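PDB 2IN5: uncharacterized lipoprotein GfcB from Escherichia coli K12, which is of unknown function but is a membrane lipoprotein probably connected with group 4 capsule polysaccharide. Local coordinates for residues 153-156 and 161-164; 103-108 and 148-153; 180-183 and 188-191; 73-78 and 165-170; 55-60 and 96-101. All coordinates share one frame; numbering follows the deposited sequence.

Interaction 1 (153-156 and 161-164)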
# COMPACT_ATOMS: atom_id res chain seq x y z
N GLU A 153 14.92 -18.96 -18.90
CA GLU A 153 15.30 -18.55 -20.25
C GLU A 153 14.12 -17.77 -20.84
O GLU A 153 13.06 -18.34 -21.11
CB GLU A 153 15.62 -19.78 -21.12
CG GLU A 153 16.81 -20.61 -20.61
CD GLU A 153 18.07 -19.77 -20.42
OE1 GLU A 153 18.48 -19.07 -21.37
OE2 GLU A 153 18.66 -19.82 -19.31
N VAL A 154 14.31 -16.48 -21.04
CA VAL A 154 13.23 -15.66 -21.57
C VAL A 154 13.49 -15.20 -23.00
O VAL A 154 14.63 -14.94 -23.39
CB VAL A 154 12.98 -14.39 -20.69
CG1 VAL A 154 11.68 -13.73 -21.09
CG2 VAL A 154 12.96 -14.75 -19.22
N THR A 155 12.42 -15.16 -23.79
CA THR A 155 12.52 -14.69 -25.16
C THR A 155 11.34 -13.74 -25.39
O THR A 155 10.21 -14.04 -24.98
CB THR A 155 12.47 -15.85 -26.22
OG1 THR A 155 11.24 -16.56 -26.11
CG2 THR A 155 13.64 -16.82 -26.01
N SER A 156 11.62 -12.59 -25.99
CA SER A 156 10.57 -11.62 -26.30
C SER A 156 10.58 -11.45 -27.81
O SER A 156 11.49 -11.91 -28.49
CB SER A 156 10.84 -10.27 -25.62
OG SER A 156 12.11 -9.76 -25.96
N LYS A 161 14.22 -10.89 -28.94
CA LYS A 161 15.32 -10.80 -27.99
C LYS A 161 15.24 -11.96 -27.00
O LYS A 161 14.18 -12.55 -26.82
CB LYS A 161 15.26 -9.47 -27.22
CG LYS A 161 15.06 -8.25 -28.12
CD LYS A 161 14.80 -6.97 -27.32
CE LYS A 161 16.08 -6.29 -26.88
NZ LYS A 161 16.93 -7.18 -26.05
N GLN A 162 16.37 -12.30 -26.39
CA GLN A 162 16.41 -13.36 -25.40
C GLN A 162 17.52 -13.16 -24.39
O GLN A 162 18.65 -12.82 -24.74
CB GLN A 162 16.55 -14.74 -26.06
CG GLN A 162 17.80 -14.94 -26.88
CD GLN A 162 17.96 -16.38 -27.36
OE1 GLN A 162 18.65 -16.65 -28.35
NE2 GLN A 162 17.32 -17.31 -26.64
N TRP A 163 17.17 -13.35 -23.12
CA TRP A 163 18.11 -13.20 -22.03
C TRP A 163 17.76 -14.24 -20.97
O TRP A 163 16.77 -14.95 -21.10
CB TRP A 163 18.01 -11.79 -21.45
CG TRP A 163 16.70 -11.48 -20.79
CD1 TRP A 163 16.44 -11.45 -19.45
CD2 TRP A 163 15.48 -11.11 -21.45
NE1 TRP A 163 15.13 -11.07 -19.23
CE2 TRP A 163 14.52 -10.86 -20.43
CE3 TRP A 163 15.10 -10.97 -22.79
CZ2 TRP A 163 13.21 -10.46 -20.72
CZ3 TRP A 163 13.79 -10.57 -23.07
CH2 TRP A 163 12.86 -10.32 -22.04
N GLN A 164 18.59 -14.31 -19.93
CA GLN A 164 18.38 -15.26 -18.85
C GLN A 164 18.27 -14.58 -17.49
O GLN A 164 19.06 -13.70 -17.18
CB GLN A 164 19.54 -16.27 -18.81
CG GLN A 164 19.65 -17.08 -17.52
CD GLN A 164 20.93 -17.89 -17.45
OE1 GLN A 164 21.00 -19.02 -17.93
NE2 GLN A 164 21.97 -17.29 -16.86
O HOH W 1 17.77 -17.19 -23.20
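The indole of Trp163 has Val154 over one face and Ser156 at its edge, within an antiparallel beta hairpin formed by strands 143-156 and 161-170. Val154 CG1 sits 4.0 Å from the centroid of the six-membered ring of Trp163, a CH-pi contact 25° off the ring normal. At the rim, Ser156 OG comes 3.4 Å from Trp163 CZ3. The indole is swung over its cross-strand neighbour because CG lies between the backbone N and the carbonyl carbon (chi1 65°). With alanine in place of Trp163, Val154 CG1 would probably lose its aromatic cover and the edge contact with Ser156 would go. Val154 and Trp163 form a hydrogen-bonded pair, with Val154 N to Trp163 O at 2.9 Å and Trp163 N to Val154 O at 3.0 Å. Ser156 and Lys161 form a second such pair near the turn. On the other face of the hairpin, Thr155 CG2 packs 3.6 Å from Gln162 CB, the two side chains lying side by side. Strand 120-140 flanks the hairpin, where Leu126 touches both Val154 and Trp163. A water donates to Glu153 OE1 at 2.7 Å and, weakly, to Trp163 O.

Interaction 2 (103-108 and 148-153)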
# COMPACT_ATOMS: atom_id res chain seq x y z
N ILE A 103 8.02 -25.86 -8.55
CA ILE A 103 8.43 -25.61 -9.92
C ILE A 103 9.08 -26.86 -10.49
O ILE A 103 10.03 -27.39 -9.91
CB ILE A 103 9.45 -24.46 -9.99
CG1 ILE A 103 8.81 -23.18 -9.46
CG2 ILE A 103 9.95 -24.30 -11.41
CD1 ILE A 103 9.73 -22.00 -9.50
N LYS A 104 8.56 -27.34 -11.62
CA LYS A 104 9.13 -28.52 -12.27
C LYS A 104 10.05 -28.04 -13.38
O LYS A 104 9.79 -27.02 -14.01
CB LYS A 104 8.03 -29.41 -12.86
CG LYS A 104 7.20 -30.19 -11.85
CD LYS A 104 6.27 -31.17 -12.56
CE LYS A 104 5.58 -32.13 -11.58
NZ LYS A 104 4.80 -31.39 -10.54
N ASP A 105 11.12 -28.79 -13.62
CA ASP A 105 12.07 -28.45 -14.67
C ASP A 105 11.30 -28.41 -15.99
O ASP A 105 10.70 -29.40 -16.40
CB ASP A 105 13.18 -29.51 -14.72
CG ASP A 105 14.38 -29.06 -15.53
OD1 ASP A 105 14.80 -27.89 -15.37
OD2 ASP A 105 14.93 -29.87 -16.30
N GLY A 106 11.32 -27.25 -16.63
CA GLY A 106 10.61 -27.10 -17.89
C GLY A 106 9.38 -26.23 -17.79
O GLY A 106 8.62 -26.12 -18.76
N SER A 107 9.16 -25.61 -16.63
CA SER A 107 8.01 -24.74 -16.41
C SER A 107 8.03 -23.57 -17.39
O SER A 107 9.09 -23.02 -17.69
CB SER A 107 8.00 -24.19 -14.98
OG SER A 107 7.67 -25.19 -14.04
N ARG A 108 6.86 -23.19 -17.89
CA ARG A 108 6.80 -22.10 -18.84
C ARG A 108 5.84 -21.03 -18.35
O ARG A 108 5.05 -21.25 -17.44
CB ARG A 108 6.37 -22.64 -20.22
CG ARG A 108 7.23 -23.83 -20.70
CD ARG A 108 7.38 -23.92 -22.23
NE ARG A 108 6.11 -23.95 -22.94
CZ ARG A 108 5.99 -24.07 -24.26
NH1 ARG A 108 7.07 -24.17 -25.03
NH2 ARG A 108 4.78 -24.08 -24.82
N ASN A 148 17.71 -23.68 -4.35
CA ASN A 148 17.57 -24.41 -5.60
C ASN A 148 17.79 -23.28 -6.59
O ASN A 148 17.13 -22.24 -6.51
CB ASN A 148 16.15 -24.95 -5.80
CG ASN A 148 15.80 -26.06 -4.83
OD1 ASN A 148 16.64 -26.88 -4.47
ND2 ASN A 148 14.54 -26.09 -4.41
N VAL A 149 18.73 -23.45 -7.51
CA VAL A 149 19.01 -22.42 -8.49
C VAL A 149 18.18 -22.63 -9.74
O VAL A 149 18.33 -23.64 -10.43
CB VAL A 149 20.50 -22.39 -8.88
CG1 VAL A 149 20.75 -21.29 -9.90
CG2 VAL A 149 21.37 -22.18 -7.65
N TRP A 150 17.29 -21.69 -10.03
CA TRP A 150 16.45 -21.79 -11.22
C TRP A 150 16.86 -20.75 -12.26
O TRP A 150 16.95 -19.57 -11.96
CB TRP A 150 15.00 -21.57 -10.83
CG TRP A 150 14.36 -22.75 -10.17
CD1 TRP A 150 14.06 -22.89 -8.85
CD2 TRP A 150 13.91 -23.93 -10.82
NE1 TRP A 150 13.42 -24.09 -8.63
CE2 TRP A 150 13.32 -24.75 -9.83
CE3 TRP A 150 13.93 -24.38 -12.15
CZ2 TRP A 150 12.76 -25.99 -10.13
CZ3 TRP A 150 13.38 -25.62 -12.44
CH2 TRP A 150 12.80 -26.41 -11.43
N GLN A 151 17.10 -21.22 -13.48
CA GLN A 151 17.48 -20.36 -14.59
C GLN A 151 16.30 -20.20 -15.54
O GLN A 151 15.90 -21.17 -16.19
CB GLN A 151 18.64 -20.98 -15.35
CG GLN A 151 19.89 -21.11 -14.53
CD GLN A 151 20.77 -19.90 -14.63
OE1 GLN A 151 20.29 -18.77 -14.73
NE2 GLN A 151 22.09 -20.12 -14.58
N GLU A 152 15.76 -18.99 -15.63
CA GLU A 152 14.64 -18.70 -16.51
C GLU A 152 15.10 -18.16 -17.86
O GLU A 152 15.63 -17.04 -17.95
CB GLU A 152 13.70 -17.69 -15.85
CG GLU A 152 12.57 -17.18 -16.74
CD GLU A 152 11.69 -16.14 -16.05
OE1 GLU A 152 12.24 -15.11 -15.58
OE2 GLU A 152 10.45 -16.32 -15.98
N GLU A 153 14.92 -18.96 -18.90
CA GLU A 153 15.30 -18.55 -20.25
C GLU A 153 14.12 -17.77 -20.84
O GLU A 153 13.06 -18.34 -21.11
CB GLU A 153 15.62 -19.78 -21.12
CG GLU A 153 16.81 -20.61 -20.61
CD GLU A 153 18.07 -19.77 -20.42
OE1 GLU A 153 18.48 -19.07 -21.37
OE2 GLU A 153 18.66 -19.82 -19.31
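Ile103 sets its CG2 methyl over the face of the six-membered ring of Trp150, and this is the tight part of the contact. Ile103 CG2 lies 3.5 Å from the centroid of the Trp150 six-membered ring, 13° off the normal, so the CH-pi contact is almost straight down on the face. The methyl points there because chi1 of -61° puts CG1 of Ile103 beside the backbone N and leaves CG2 anti to it. The two side chains run antiparallel past one another. The backbone joins in, with Ile103 O 3.1 Å from Trp150 CZ2. Both residues are buried, and Phe132 of strand 120-140 meets Trp150 edge-to-face.

The loop that carries Ile103 then makes a type II beta turn from Lys104 to Ser107, just before strand 108-117. Gly106 takes a positive phi, where a CB would collide with the carbonyl O of Asp105. Ser107 OG donates to Lys104 O at 2.8 Å, in the carbonyl plane and on a lone pair. A weak backbone bond from Ser107 N reaches the same oxygen.

The turn side is looser and more exposed. Asp105 N approaches the edge of the Trp150 ring, 3.6 Å from CH2. The Asp105 carboxylate is farther away, with OD1 4.0 Å from Trp150 CZ3 and its plane 38° from the ring. Its OD1 accepts a hydrogen bond from Phe132 N. The exposed Lys104 side chain points away from strand 143-156.

Interaction 3 (180-183 and 188-191)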
# COMPACT_ATOMS: atom_id res chain seq x y z
N ARG A 180 18.01 -12.25 -10.19
CA ARG A 180 18.63 -11.42 -11.21
C ARG A 180 17.66 -11.43 -12.38
O ARG A 180 17.35 -12.49 -12.92
CB ARG A 180 19.98 -11.97 -11.67
CG ARG A 180 20.99 -12.23 -10.56
CD ARG A 180 22.38 -11.77 -10.95
NE ARG A 180 22.73 -12.14 -12.32
CZ ARG A 180 23.00 -13.38 -12.73
NH1 ARG A 180 22.98 -14.39 -11.88
NH2 ARG A 180 23.29 -13.60 -14.01
N GLN A 181 17.18 -10.25 -12.78
CA GLN A 181 16.24 -10.14 -13.89
C GLN A 181 16.30 -8.78 -14.57
O GLN A 181 16.94 -7.87 -14.08
CB GLN A 181 14.81 -10.39 -13.39
CG GLN A 181 14.29 -9.34 -12.43
CD GLN A 181 13.14 -9.85 -11.58
OE1 GLN A 181 12.08 -10.24 -12.10
NE2 GLN A 181 13.34 -9.85 -10.27
N MSE A 182 15.62 -8.66 -15.70
CA MSE A 182 15.57 -7.40 -16.45
C MSE A 182 14.35 -6.62 -16.02
O MSE A 182 13.35 -7.19 -15.59
CB MSE A 182 15.50 -7.67 -17.95
CG MSE A 182 16.72 -8.35 -18.51
SE MSE A 182 18.29 -7.24 -18.38
CE MSE A 182 19.34 -8.05 -19.77
N LEU A 183 14.42 -5.30 -16.14
CA LEU A 183 13.28 -4.48 -15.76
C LEU A 183 12.34 -4.36 -16.97
O LEU A 183 11.13 -4.20 -16.82
CB LEU A 183 13.77 -3.11 -15.28
CG LEU A 183 12.73 -2.08 -14.88
CD1 LEU A 183 13.34 -1.10 -13.90
CD2 LEU A 183 12.21 -1.35 -16.13
N ILE A 188 17.80 -3.13 -18.76
CA ILE A 188 17.82 -2.64 -17.38
C ILE A 188 17.87 -3.74 -16.32
O ILE A 188 16.89 -4.01 -15.62
CB ILE A 188 16.62 -1.74 -17.10
CG1 ILE A 188 16.58 -0.60 -18.12
CG2 ILE A 188 16.73 -1.15 -15.69
CD1 ILE A 188 15.37 0.31 -17.98
N PRO A 189 19.05 -4.37 -16.15
CA PRO A 189 19.23 -5.44 -15.17
C PRO A 189 18.98 -5.02 -13.74
O PRO A 189 19.39 -3.94 -13.30
CB PRO A 189 20.67 -5.89 -15.44
CG PRO A 189 21.34 -4.65 -15.90
CD PRO A 189 20.32 -4.02 -16.81
N VAL A 190 18.30 -5.89 -13.02
CA VAL A 190 17.94 -5.66 -11.64
C VAL A 190 18.43 -6.82 -10.79
O VAL A 190 18.25 -7.99 -11.15
CB VAL A 190 16.41 -5.54 -11.50
CG1 VAL A 190 16.03 -5.30 -10.05
CG2 VAL A 190 15.90 -4.42 -12.38
N GLU A 191 19.07 -6.50 -9.67
CA GLU A 191 19.59 -7.52 -8.75
C GLU A 191 18.98 -7.27 -7.39
O GLU A 191 19.01 -6.15 -6.89
CB GLU A 191 21.11 -7.44 -8.65
CG GLU A 191 21.87 -7.77 -9.92
CD GLU A 191 23.38 -7.68 -9.74
OE1 GLU A 191 23.91 -8.33 -8.81
OE2 GLU A 191 24.04 -6.95 -10.52
O HOH W 2 15.99 -8.78 -9.49
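A beta hairpin joins strands 176-182 and 189-194, and this contact lies next to its connecting loop. Gln181 and Val190 form the antiparallel hydrogen-bonded pair. Gln181 N donates to Val190 O at 3.0 Å, and the bond is nearly straight at 170°. In return Val190 N donates to Gln181 O at 2.6 Å. Closer to the loop, Leu183 N reaches Ile188 O at 2.8 Å from above the carbonyl plane.

Leu183 and Ile188 run alongside each other, with Leu183 CB 3.6 Å from Ile188 CG2. Val190 CG2 touches the same Leu183 CB at 3.8 Å. On the face opposite Val190, Met182 is selenomethionine, and its chain bends at chi2 (-65°) to bring SE 4.0 Å from Pro189 CB. Beside it, Arg180 CD packs loosely against Glu191 CG, with their charged ends apart. A water accepts from Gln181 NE2 and donates weakly to Val190 O. The Gln181 amide also bonds Gly74 O and Leu76 N.

The hairpin is flanked on both sides. Strand 161-170 runs beside 176-182, where Trp163 touches Met182, and strand 36-41 runs beside 189-194, where Leu39 and Leu41 meet Val190.

Interaction 4 (73-78 and 165-170)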
# COMPACT_ATOMS: atom_id res chain seq x y z
N ASN A 73 7.54 -12.74 -4.50
CA ASN A 73 8.55 -13.78 -4.42
C ASN A 73 9.71 -13.60 -5.39
O ASN A 73 9.98 -14.47 -6.23
CB ASN A 73 7.93 -15.17 -4.61
CG ASN A 73 8.70 -16.24 -3.85
OD1 ASN A 73 9.23 -15.96 -2.77
ND2 ASN A 73 8.76 -17.45 -4.39
N GLY A 74 10.37 -12.45 -5.26
CA GLY A 74 11.53 -12.14 -6.09
C GLY A 74 11.25 -11.62 -7.48
O GLY A 74 12.16 -11.09 -8.13
N ARG A 75 10.02 -11.78 -7.95
CA ARG A 75 9.64 -11.32 -9.28
C ARG A 75 9.28 -9.85 -9.26
O ARG A 75 8.47 -9.41 -8.43
CB ARG A 75 8.43 -12.11 -9.81
CG ARG A 75 8.00 -11.69 -11.22
CD ARG A 75 9.02 -12.13 -12.26
NE ARG A 75 8.93 -13.56 -12.52
CZ ARG A 75 9.66 -14.22 -13.42
NH1 ARG A 75 10.56 -13.59 -14.15
NH2 ARG A 75 9.46 -15.52 -13.59
N LEU A 76 9.87 -9.08 -10.17
CA LEU A 76 9.58 -7.66 -10.25
C LEU A 76 8.30 -7.47 -11.05
O LEU A 76 8.21 -7.90 -12.21
CB LEU A 76 10.74 -6.92 -10.91
CG LEU A 76 10.57 -5.41 -10.87
CD1 LEU A 76 10.53 -4.93 -9.42
CD2 LEU A 76 11.71 -4.76 -11.62
N LEU A 77 7.32 -6.83 -10.42
CA LEU A 77 6.03 -6.57 -11.04
C LEU A 77 5.75 -5.11 -11.35
O LEU A 77 4.97 -4.80 -12.26
CB LEU A 77 4.91 -7.10 -10.15
CG LEU A 77 4.96 -8.60 -9.87
CD1 LEU A 77 3.97 -8.91 -8.78
CD2 LEU A 77 4.65 -9.40 -11.15
N LYS A 78 6.38 -4.20 -10.61
CA LYS A 78 6.15 -2.78 -10.84
C LYS A 78 7.11 -1.91 -10.04
O LYS A 78 7.51 -2.29 -8.95
CB LYS A 78 4.70 -2.44 -10.47
CG LYS A 78 4.26 -1.02 -10.78
CD LYS A 78 2.91 -0.72 -10.13
CE LYS A 78 2.56 0.75 -10.22
NZ LYS A 78 1.61 1.15 -9.13
N ASN A 165 17.27 -14.97 -16.70
CA ASN A 165 17.10 -14.45 -15.35
C ASN A 165 17.46 -15.61 -14.44
O ASN A 165 17.36 -16.76 -14.85
CB ASN A 165 15.65 -14.05 -15.05
CG ASN A 165 15.14 -12.94 -15.95
OD1 ASN A 165 15.79 -11.92 -16.15
ND2 ASN A 165 13.94 -13.14 -16.49
N THR A 166 17.86 -15.31 -13.21
CA THR A 166 18.21 -16.36 -12.27
C THR A 166 17.53 -16.10 -10.94
O THR A 166 17.46 -14.96 -10.49
CB THR A 166 19.74 -16.43 -12.08
OG1 THR A 166 20.38 -16.56 -13.36
CG2 THR A 166 20.12 -17.64 -11.23
N PHE A 167 17.01 -17.15 -10.33
CA PHE A 167 16.31 -17.03 -9.05
C PHE A 167 16.83 -18.08 -8.06
O PHE A 167 16.79 -19.27 -8.33
CB PHE A 167 14.81 -17.23 -9.25
CG PHE A 167 14.18 -16.23 -10.19
CD1 PHE A 167 13.81 -14.97 -9.74
CD2 PHE A 167 14.02 -16.54 -11.54
CE1 PHE A 167 13.29 -14.02 -10.62
CE2 PHE A 167 13.49 -15.60 -12.42
CZ PHE A 167 13.13 -14.34 -11.96
N TRP A 168 17.34 -17.61 -6.92
CA TRP A 168 17.86 -18.49 -5.87
C TRP A 168 16.77 -18.73 -4.84
O TRP A 168 16.43 -17.84 -4.05
CB TRP A 168 19.05 -17.83 -5.20
CG TRP A 168 20.26 -17.90 -6.04
CD1 TRP A 168 21.21 -18.87 -6.03
CD2 TRP A 168 20.67 -16.95 -7.03
NE1 TRP A 168 22.20 -18.59 -6.95
CE2 TRP A 168 21.89 -17.41 -7.57
CE3 TRP A 168 20.13 -15.74 -7.51
CZ2 TRP A 168 22.58 -16.72 -8.57
CZ3 TRP A 168 20.82 -15.05 -8.51
CH2 TRP A 168 22.03 -15.54 -9.02
N VAL A 169 16.24 -19.95 -4.84
CA VAL A 169 15.14 -20.33 -3.95
C VAL A 169 15.52 -21.16 -2.73
O VAL A 169 16.28 -22.11 -2.84
CB VAL A 169 14.07 -21.14 -4.73
CG1 VAL A 169 12.87 -21.42 -3.85
CG2 VAL A 169 13.67 -20.39 -5.99
N ASP A 170 14.97 -20.80 -1.58
CA ASP A 170 15.21 -21.54 -0.36
C ASP A 170 14.52 -22.90 -0.54
O ASP A 170 13.30 -22.97 -0.57
CB ASP A 170 14.60 -20.81 0.83
CG ASP A 170 14.87 -21.51 2.15
OD1 ASP A 170 14.42 -22.67 2.32
OD2 ASP A 170 15.53 -20.90 3.00
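A buried arginine-aromatic contact near the centre of the chain joins the start of strand 75-80 to strand 161-170, within a mostly antiparallel beta fold. Phe167 sets its CZ over one face of the Arg75 guanidinium, 3.4 Å above the plane and toward its rim. The closest pair is Arg75 NH1 and Phe167 CZ, at 3.5 Å. The guanidinium and ring planes stand 64° apart, so the two groups are not stacked flat. The arginine chain leaves with CG anti to the backbone N (chi1 -179°), then bends at chi2 and chi3 to bring the guanidinium to the phenylalanine.

Two carboxylates hold the charged end. Arg75 NH1 forms a salt bridge with Glu152, and NH2 forms one with Asp95. These two bridges probably offset the cost of burying the arginine charge and help fix the guanidinium. Were Arg75 a methionine, both bridges would be lost, and the buried carboxylate of Glu152 is likely to be left short of a positive partner. Asn165 lies at the guanidinium edge, and its ND2 bonds the same Glu152 OE1 that Arg75 uses.

Gly74 has a positive phi, which suits glycine, and any CB there would come near the Phe167 ring. Leu97, from the loop before strand 108-117, packs on both Arg75 and Phe167. At the Phe167 ring edge, Gly74 O lies 4.0 Å from CE1.

Interaction 5 (55-60 and 96-101)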
# COMPACT_ATOMS: atom_id res chain seq x y z
N GLU A 55 0.05 -5.69 -0.03
CA GLU A 55 -1.33 -5.55 -0.49
C GLU A 55 -1.62 -6.55 -1.60
O GLU A 55 -0.91 -6.60 -2.61
CB GLU A 55 -1.57 -4.12 -0.99
CG GLU A 55 -1.70 -3.09 0.13
CD GLU A 55 -1.77 -1.65 -0.37
OE1 GLU A 55 -2.10 -0.76 0.44
OE2 GLU A 55 -1.47 -1.42 -1.56
N GLN A 56 -2.67 -7.35 -1.42
CA GLN A 56 -3.07 -8.38 -2.40
C GLN A 56 -1.87 -9.20 -2.85
O GLN A 56 -1.58 -9.30 -4.04
CB GLN A 56 -3.74 -7.75 -3.63
CG GLN A 56 -5.04 -7.03 -3.33
CD GLN A 56 -4.84 -5.58 -2.93
OE1 GLN A 56 -5.55 -5.06 -2.06
NE2 GLN A 56 -3.88 -4.91 -3.57
N GLU A 57 -1.18 -9.77 -1.87
CA GLU A 57 0.00 -10.59 -2.13
C GLU A 57 1.08 -9.85 -2.91
O GLU A 57 1.87 -10.45 -3.63
CB GLU A 57 -0.40 -11.88 -2.88
CG GLU A 57 -1.33 -12.77 -2.06
CD GLU A 57 -1.45 -14.17 -2.61
OE1 GLU A 57 -1.86 -14.33 -3.78
OE2 GLU A 57 -1.14 -15.13 -1.86
N GLN A 58 1.12 -8.54 -2.76
CA GLN A 58 2.14 -7.76 -3.44
C GLN A 58 3.01 -7.06 -2.40
O GLN A 58 2.51 -6.30 -1.58
CB GLN A 58 1.48 -6.73 -4.36
CG GLN A 58 1.36 -7.19 -5.79
CD GLN A 58 0.68 -6.16 -6.67
OE1 GLN A 58 0.76 -6.23 -7.89
NE2 GLN A 58 0.01 -5.19 -6.05
N SER A 59 4.30 -7.34 -2.43
CA SER A 59 5.24 -6.75 -1.48
C SER A 59 5.72 -5.39 -1.96
O SER A 59 6.31 -5.30 -3.04
CB SER A 59 6.45 -7.67 -1.29
OG SER A 59 6.08 -8.91 -0.71
N LYS A 60 5.48 -4.35 -1.19
CA LYS A 60 5.92 -3.01 -1.59
C LYS A 60 7.14 -2.55 -0.79
O LYS A 60 7.02 -2.26 0.40
CB LYS A 60 4.80 -1.99 -1.42
CG LYS A 60 3.75 -2.02 -2.50
CD LYS A 60 2.74 -3.12 -2.29
CE LYS A 60 1.66 -3.05 -3.36
NZ LYS A 60 1.04 -1.69 -3.41
N PRO A 96 5.48 -19.16 -12.22
CA PRO A 96 5.91 -20.32 -11.43
C PRO A 96 6.48 -19.98 -10.05
O PRO A 96 6.40 -20.79 -9.13
CB PRO A 96 6.93 -21.01 -12.34
CG PRO A 96 7.35 -19.95 -13.30
CD PRO A 96 6.12 -19.14 -13.54
N LEU A 97 7.03 -18.78 -9.91
CA LEU A 97 7.57 -18.35 -8.63
C LEU A 97 6.47 -18.21 -7.60
O LEU A 97 6.75 -18.00 -6.42
CB LEU A 97 8.29 -17.02 -8.79
CG LEU A 97 9.57 -17.10 -9.62
CD1 LEU A 97 10.12 -15.71 -9.89
CD2 LEU A 97 10.59 -17.95 -8.87
N ARG A 98 5.21 -18.30 -8.01
CA ARG A 98 4.13 -18.20 -7.04
C ARG A 98 4.13 -19.43 -6.15
O ARG A 98 3.58 -19.42 -5.06
CB ARG A 98 2.77 -18.04 -7.72
CG ARG A 98 2.55 -16.67 -8.34
CD ARG A 98 1.13 -16.50 -8.85
NE ARG A 98 0.40 -15.50 -8.07
CZ ARG A 98 -0.15 -15.75 -6.89
NH1 ARG A 98 -0.07 -16.96 -6.35
NH2 ARG A 98 -0.76 -14.77 -6.23
N ASN A 99 4.75 -20.50 -6.65
CA ASN A 99 4.88 -21.74 -5.89
C ASN A 99 6.28 -22.26 -6.23
O ASN A 99 6.45 -23.28 -6.89
CB ASN A 99 3.83 -22.76 -6.32
CG ASN A 99 3.65 -23.89 -5.31
OD1 ASN A 99 4.63 -24.38 -4.74
ND2 ASN A 99 2.41 -24.30 -5.09
N ALA A 100 7.29 -21.52 -5.78
CA ALA A 100 8.69 -21.82 -6.05
C ALA A 100 9.15 -23.24 -5.74
O ALA A 100 10.03 -23.76 -6.41
CB ALA A 100 9.59 -20.81 -5.33
N LEU A 101 8.58 -23.86 -4.72
CA LEU A 101 8.99 -25.22 -4.40
C LEU A 101 8.40 -26.24 -5.37
O LEU A 101 9.01 -27.28 -5.61
CB LEU A 101 8.60 -25.57 -2.96
CG LEU A 101 9.46 -24.93 -1.87
CD1 LEU A 101 8.97 -25.43 -0.52
CD2 LEU A 101 10.94 -25.28 -2.06
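Glu57 and Arg98 meet from separate parts of the chain and cross at about a right angle. They are joined by one salt bridge, with Arg98 NH2 donating to Glu57 OE1 at 2.7 Å. The N-H...O angle is 149°. The oxygen lies at the guanidinium edge, nearly in its plane. From the glutamate side the approach differs, because the donor sits above the carboxylate plane, 43° out of it. The two planes are 48° apart, and the pair is not a flat two-pronged arrangement.

Glu57 runs extended beyond CG. Arg98 follows a straight course to CD and then turns at chi3, which brings the guanidinium to the glutamate. Both residues are exposed, so solvent probably weakens the attraction between the charges.

Each partner sits on a short local element. Glu57 belongs to a type I' beta turn from Glu55 to Gln58, which links strands 47-55 and 58-62. Gln58 N donates to Glu55 O at 2.8 Å, and Glu55 N returns a bond to Gln58 O. Arg98 lies on a short 3-10 segment that begins at Pro96.

Arg98 also touches His72 of strand 68-72, next to strand 58-62. Behind it, Leu97 packs on Phe130 of strand 120-140 and Phe167 of strand 161-170, which holds the 96-101 loop against those strands. The Glu57-Arg98 bridge separately joins that loop to the 55-58 turn.

How the interactions relate
From the N terminus, interaction 5 comes first and joins the 55-58 turn to the loop at 96-101. Interaction 4 opens within that span, at 73-78, and closes only at 165-170, so the two cross. It joins strand 75-80 to strand 161-170. Interactions 2 and 1 both fall inside its span, follow in series and share Glu153. Interaction 2 joins the loop before strand 108-117 to strand 143-156. Interaction 1 closes the hairpin of strands 143-156 and 161-170. Interaction 3 comes last, in the hairpin of strands 176-182 and 189-194. Leu97 O accepts a hydrogen bond from Asn73 ND2 between interactions 5 and 4.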